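Local coordinates for arylalkylamine N-Acetyltransferase like 5b (Aedes aegypti, PDB 4FD4), which probably transfers the acyl group of acetyl-CoA or a longer acyl-CoA to the amine of arylalkylamines such as serotonin and dopamine, at residues F51-V63 against K71-P83. Residues are numbered along the deposited sequence; the frame is centred on the assembly and turned at random.
Sequences FSLSFVEQGTVVV and KFIGVSIAGPIQP
Val62 and Ser76 form an antiparallel hydrogen-bonded pair. Val62 N donates to Ser76 O at 2.9 Å, and Ser76 N returns a bond to Val62 O at 2.8 Å. Two residues before Val62, Thr60 O accepts a bond from Ala78 N at 3.2 Å. The hydroxyl of Thr60 adds a fourth bond, OG1 to Ala78 O at 2.6 Å, and approaches tilted 31° from the carbonyl plane. With chi1 at 58°, OG1 sits between the backbone N and the carbonyl carbon, turned toward strand 71-81.

Val61, Val63, Val75 and Ile77 share one face of the hairpin. Val61 and Ile77 lie side by side, CG2 of the valine 3.7 Å from CG1 of the isoleucine. The other branch of Ile77, CG2, meets Phe55 CD1 at 3.4 Å, while Ile77 CD1 comes against Ser52 O. Ser52 of helix 46-53 and Phe55 are thus packed on this face. Farther along, both methyls of Val63 lie over one face of the Phe72 ring; CG1 is 4.0 Å from the ring centroid, 15° off the ring normal, in a CH-pi contact.

On the other face, Ser76 OG is hydrogen-bonded to Ile131 O of strand 126-134 and to Gln151 NE2. Gln151 also bonds Thr60 O, which therefore has two donors. Past Val63, Ile73 and Gly74 both face Ala64 in a classic beta bulge. The pairing belongs to the central sheet of the GNAT fold: backbone bonds set the register, the Thr60 hydroxyl carries the polar pairing one residue ahead of strand 61-66, and the apolar face meets Ser52 and Phe55 mainly through the branches of Ile77.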
loop_
_atom_site.group_PDB
_atom_site.type_symbol
_atom_site.label_atom_id
_atom_site.label_comp_id
_atom_site.label_asym_id
_atom_site.label_seq_id
_atom_site.Cartn_x
_atom_site.Cartn_y
_atom_site.Cartn_z
ATOM N N PHE A 51 1.991 11.365 -2.918
ATOM C CA PHE A 51 2.805 10.153 -2.906
ATOM C C PHE A 51 2.113 9.049 -3.704
ATOM O O PHE A 51 2.704 8.459 -4.608
ATOM C CB PHE A 51 3.046 9.668 -1.481
ATOM C CG PHE A 51 3.792 8.342 -1.404
ATOM C CD1 PHE A 51 3.121 7.164 -1.107
ATOM C CD2 PHE A 51 5.161 8.288 -1.629
ATOM C CE1 PHE A 51 3.803 5.944 -1.039
ATOM C CE2 PHE A 51 5.855 7.076 -1.557
ATOM C CZ PHE A 51 5.175 5.905 -1.264
ATOM N N SER A 52 0.859 8.768 -3.367
ATOM C CA SER A 52 0.160 7.682 -4.041
ATOM C C SER A 52 0.026 7.894 -5.553
ATOM O O SER A 52 0.214 6.962 -6.335
ATOM C CB SER A 52 -1.203 7.443 -3.395
ATOM O OG SER A 52 -1.034 7.125 -2.026
ATOM N N LEU A 53 -0.278 9.117 -5.975
ATOM C CA LEU A 53 -0.478 9.378 -7.389
ATOM C C LEU A 53 0.838 9.430 -8.166
ATOM O O LEU A 53 0.839 9.255 -9.381
ATOM C CB LEU A 53 -1.253 10.677 -7.601
ATOM C CG LEU A 53 -2.713 10.712 -7.142
ATOM C CD1 LEU A 53 -3.275 12.115 -7.392
ATOM C CD2 LEU A 53 -3.567 9.673 -7.863
ATOM N N SER A 54 1.951 9.683 -7.480
ATOM C CA SER A 54 3.230 9.722 -8.179
ATOM C C SER A 54 3.480 8.400 -8.924
ATOM O O SER A 54 4.300 8.350 -9.830
ATOM C CB SER A 54 4.390 10.016 -7.221
ATOM O OG SER A 54 4.578 8.938 -6.319
ATOM N N PHE A 55 2.760 7.334 -8.572
ATOM C CA PHE A 55 3.002 6.045 -9.228
ATOM C C PHE A 55 2.292 5.851 -10.572
ATOM O O PHE A 55 2.684 4.980 -11.360
ATOM C CB PHE A 55 2.718 4.870 -8.280
ATOM C CG PHE A 55 3.614 4.847 -7.088
ATOM C CD1 PHE A 55 3.183 5.365 -5.872
ATOM C CD2 PHE A 55 4.917 4.357 -7.190
ATOM C CE1 PHE A 55 4.022 5.367 -4.762
ATOM C CE2 PHE A 55 5.768 4.363 -6.092
ATOM C CZ PHE A 55 5.320 4.862 -4.871
ATOM N N VAL A 56 1.272 6.656 -10.853
ATOM C CA VAL A 56 0.528 6.488 -12.110
ATOM C C VAL A 56 1.448 6.606 -13.317
ATOM O O VAL A 56 1.402 5.780 -14.219
ATOM C CB VAL A 56 -0.610 7.507 -12.254
ATOM C CG1 VAL A 56 -1.216 7.441 -13.665
ATOM C CG2 VAL A 56 -1.682 7.262 -11.202
ATOM N N GLU A 57 2.300 7.628 -13.325
ATOM C CA GLU A 57 3.212 7.827 -14.445
ATOM C C GLU A 57 4.189 6.657 -14.588
ATOM O O GLU A 57 4.663 6.369 -15.689
ATOM C CB GLU A 57 3.967 9.152 -14.305
ATOM C CG GLU A 57 5.014 9.171 -13.198
ATOM C CD GLU A 57 5.456 10.588 -12.835
ATOM O OE1 GLU A 57 5.570 10.889 -11.621
ATOM O OE2 GLU A 57 5.686 11.400 -13.762
ATOM N N GLN A 58 4.492 5.983 -13.485
ATOM C CA GLN A 58 5.427 4.849 -13.522
ATOM C C GLN A 58 4.806 3.562 -14.082
ATOM O O GLN A 58 5.501 2.546 -14.216
ATOM C CB GLN A 58 6.018 4.585 -12.132
ATOM C CG GLN A 58 6.679 5.803 -11.499
ATOM C CD GLN A 58 7.219 5.541 -10.105
ATOM O OE1 GLN A 58 7.704 4.448 -9.802
ATOM N NE2 GLN A 58 7.149 6.561 -9.246
ATOM N N GLY A 59 3.511 3.601 -14.392
ATOM C CA GLY A 59 2.813 2.449 -14.955
ATOM C C GLY A 59 2.637 1.288 -13.988
ATOM O O GLY A 59 2.484 0.134 -14.415
ATOM N N THR A 60 2.637 1.576 -12.688
ATOM C CA THR A 60 2.476 0.507 -11.693
ATOM C C THR A 60 1.221 0.705 -10.816
ATOM O O THR A 60 1.131 0.204 -9.683
ATOM C CB THR A 60 3.750 0.339 -10.852
ATOM O OG1 THR A 60 4.063 1.579 -10.212
ATOM C CG2 THR A 60 4.916 -0.050 -11.748
ATOM N N VAL A 61 0.266 1.454 -11.359
ATOM C CA VAL A 61 -1.051 1.600 -10.753
ATOM C C VAL A 61 -2.034 0.775 -11.563
ATOM O O VAL A 61 -2.213 1.000 -12.761
ATOM C CB VAL A 61 -1.487 3.079 -10.679
ATOM C CG1 VAL A 61 -2.937 3.196 -10.257
ATOM C CG2 VAL A 61 -0.592 3.835 -9.701
ATOM N N VAL A 62 -2.638 -0.214 -10.913
ATOM C CA VAL A 62 -3.576 -1.095 -11.588
ATOM C C VAL A 62 -4.987 -0.770 -11.117
ATOM O O VAL A 62 -5.224 -0.583 -9.926
ATOM C CB VAL A 62 -3.310 -2.583 -11.300
ATOM C CG1 VAL A 62 -4.352 -3.450 -12.014
ATOM C CG2 VAL A 62 -1.905 -2.984 -11.720
ATOM N N VAL A 63 -5.923 -0.711 -12.055
ATOM C CA VAL A 63 -7.288 -0.407 -11.717
ATOM C C VAL A 63 -8.173 -1.542 -12.183
ATOM O O VAL A 63 -7.860 -2.256 -13.161
ATOM C CB VAL A 63 -7.756 0.918 -12.328
ATOM C CG1 VAL A 63 -7.063 2.107 -11.646
ATOM C CG2 VAL A 63 -7.496 0.920 -13.826
ATOM N N LYS A 71 -16.395 3.198 -14.858
ATOM C CA LYS A 71 -16.155 3.522 -13.452
ATOM C C LYS A 71 -15.076 2.626 -12.835
ATOM O O LYS A 71 -15.096 1.407 -13.023
ATOM C CB LYS A 71 -17.470 3.353 -12.677
ATOM C CG LYS A 71 -17.348 3.380 -11.160
ATOM C CD LYS A 71 -18.668 2.950 -10.515
ATOM C CE LYS A 71 -18.618 3.060 -8.994
ATOM N NZ LYS A 71 -19.928 2.690 -8.380
ATOM N N PHE A 72 -14.139 3.220 -12.099
ATOM C CA PHE A 72 -13.174 2.416 -11.361
ATOM C C PHE A 72 -13.869 1.822 -10.127
ATOM O O PHE A 72 -14.697 2.478 -9.488
ATOM C CB PHE A 72 -11.965 3.255 -10.925
ATOM C CG PHE A 72 -11.053 3.667 -12.056
ATOM C CD1 PHE A 72 -11.140 3.065 -13.309
ATOM C CD2 PHE A 72 -10.087 4.657 -11.856
ATOM C CE1 PHE A 72 -10.297 3.455 -14.342
ATOM C CE2 PHE A 72 -9.242 5.045 -12.884
ATOM C CZ PHE A 72 -9.342 4.450 -14.127
ATOM N N ILE A 73 -13.526 0.590 -9.780
ATOM C CA ILE A 73 -14.109 -0.041 -8.607
ATOM C C ILE A 73 -13.048 -0.768 -7.799
ATOM O O ILE A 73 -13.344 -1.412 -6.789
ATOM C CB ILE A 73 -15.211 -1.044 -8.997
ATOM C CG1 ILE A 73 -14.632 -2.101 -9.938
ATOM C CG2 ILE A 73 -16.374 -0.311 -9.648
ATOM C CD1 ILE A 73 -15.549 -3.275 -10.180
ATOM N N GLY A 74 -11.805 -0.695 -8.262
ATOM C CA GLY A 74 -10.715 -1.199 -7.445
ATOM C C GLY A 74 -9.412 -0.553 -7.875
ATOM O O GLY A 74 -9.308 -0.067 -9.005
ATOM N N VAL A 75 -8.422 -0.548 -6.995
ATOM C CA VAL A 75 -7.126 0.043 -7.363
ATOM C C VAL A 75 -6.020 -0.581 -6.528
ATOM O O VAL A 75 -6.239 -0.969 -5.378
ATOM C CB VAL A 75 -7.141 1.580 -7.197
ATOM C CG1 VAL A 75 -7.487 1.945 -5.745
ATOM C CG2 VAL A 75 -5.762 2.241 -7.628
ATOM N N SER A 76 -4.840 -0.722 -7.127
ATOM C CA SER A 76 -3.666 -1.197 -6.413
ATOM C C SER A 76 -2.471 -0.373 -6.859
ATOM O O SER A 76 -2.239 -0.191 -8.052
ATOM C CB SER A 76 -3.395 -2.675 -6.672
ATOM O OG SER A 76 -2.205 -3.071 -5.989
ATOM N N ILE A 77 -1.709 0.109 -5.897
ATOM C CA ILE A 77 -0.561 0.942 -6.218
ATOM C C ILE A 77 0.689 0.299 -5.648
ATOM O O ILE A 77 0.742 -0.077 -4.468
ATOM C CB ILE A 77 -0.752 2.376 -5.712
ATOM C CG1 ILE A 77 -2.022 2.960 -6.349
ATOM C CG2 ILE A 77 0.478 3.233 -6.032
ATOM C CD1 ILE A 77 -2.220 4.423 -6.116
ATOM N N ALA A 78 1.682 0.137 -6.514
ATOM C CA ALA A 78 2.928 -0.529 -6.133
ATOM C C ALA A 78 4.105 0.252 -6.721
ATOM O O ALA A 78 3.932 1.056 -7.636
ATOM C CB ALA A 78 2.933 -1.943 -6.648
ATOM N N GLY A 79 5.301 -0.005 -6.212
ATOM C CA GLY A 79 6.499 0.650 -6.726
ATOM C C GLY A 79 7.709 -0.124 -6.243
ATOM O O GLY A 79 7.579 -0.981 -5.368
ATOM N N PRO A 80 8.894 0.182 -6.798
ATOM C CA PRO A 80 10.091 -0.546 -6.372
ATOM C C PRO A 80 10.507 -0.098 -4.979
ATOM O O PRO A 80 10.254 1.040 -4.593
ATOM C CB PRO A 80 11.145 -0.145 -7.415
ATOM C CG PRO A 80 10.689 1.236 -7.898
ATOM C CD PRO A 80 9.174 1.233 -7.791
ATOM N N ILE A 81 11.112 -1.001 -4.217
ATOM C CA ILE A 81 11.812 -0.598 -2.999
ATOM C C ILE A 81 13.224 -1.153 -3.089
ATOM O O ILE A 81 13.468 -2.143 -3.787
ATOM C CB ILE A 81 11.126 -1.111 -1.715
ATOM C CG1 ILE A 81 10.963 -2.628 -1.781
ATOM C CG2 ILE A 81 9.774 -0.418 -1.522
ATOM C CD1 ILE A 81 10.382 -3.232 -0.509
ATOM N N GLN A 82 14.151 -0.515 -2.393
ATOM C CA GLN A 82 15.529 -0.964 -2.431
ATOM C C GLN A 82 16.304 -0.452 -1.228
ATOM O O GLN A 82 15.870 0.490 -0.562
ATOM C CB GLN A 82 16.191 -0.516 -3.726
ATOM C CG GLN A 82 16.458 0.969 -3.809
ATOM C CD GLN A 82 17.128 1.357 -5.110
ATOM O OE1 GLN A 82 16.696 0.944 -6.191
ATOM N NE2 GLN A 82 18.191 2.154 -5.017
ATOM N N PRO A 83 17.446 -1.093 -0.923
ATOM C CA PRO A 83 18.237 -0.620 0.217
ATOM C C PRO A 83 18.451 0.882 0.103
ATOM O O PRO A 83 18.681 1.381 -1.005
ATOM C CB PRO A 83 19.565 -1.384 0.066
ATOM C CG PRO A 83 19.176 -2.662 -0.604
ATOM C CD PRO A 83 18.058 -2.266 -1.575
#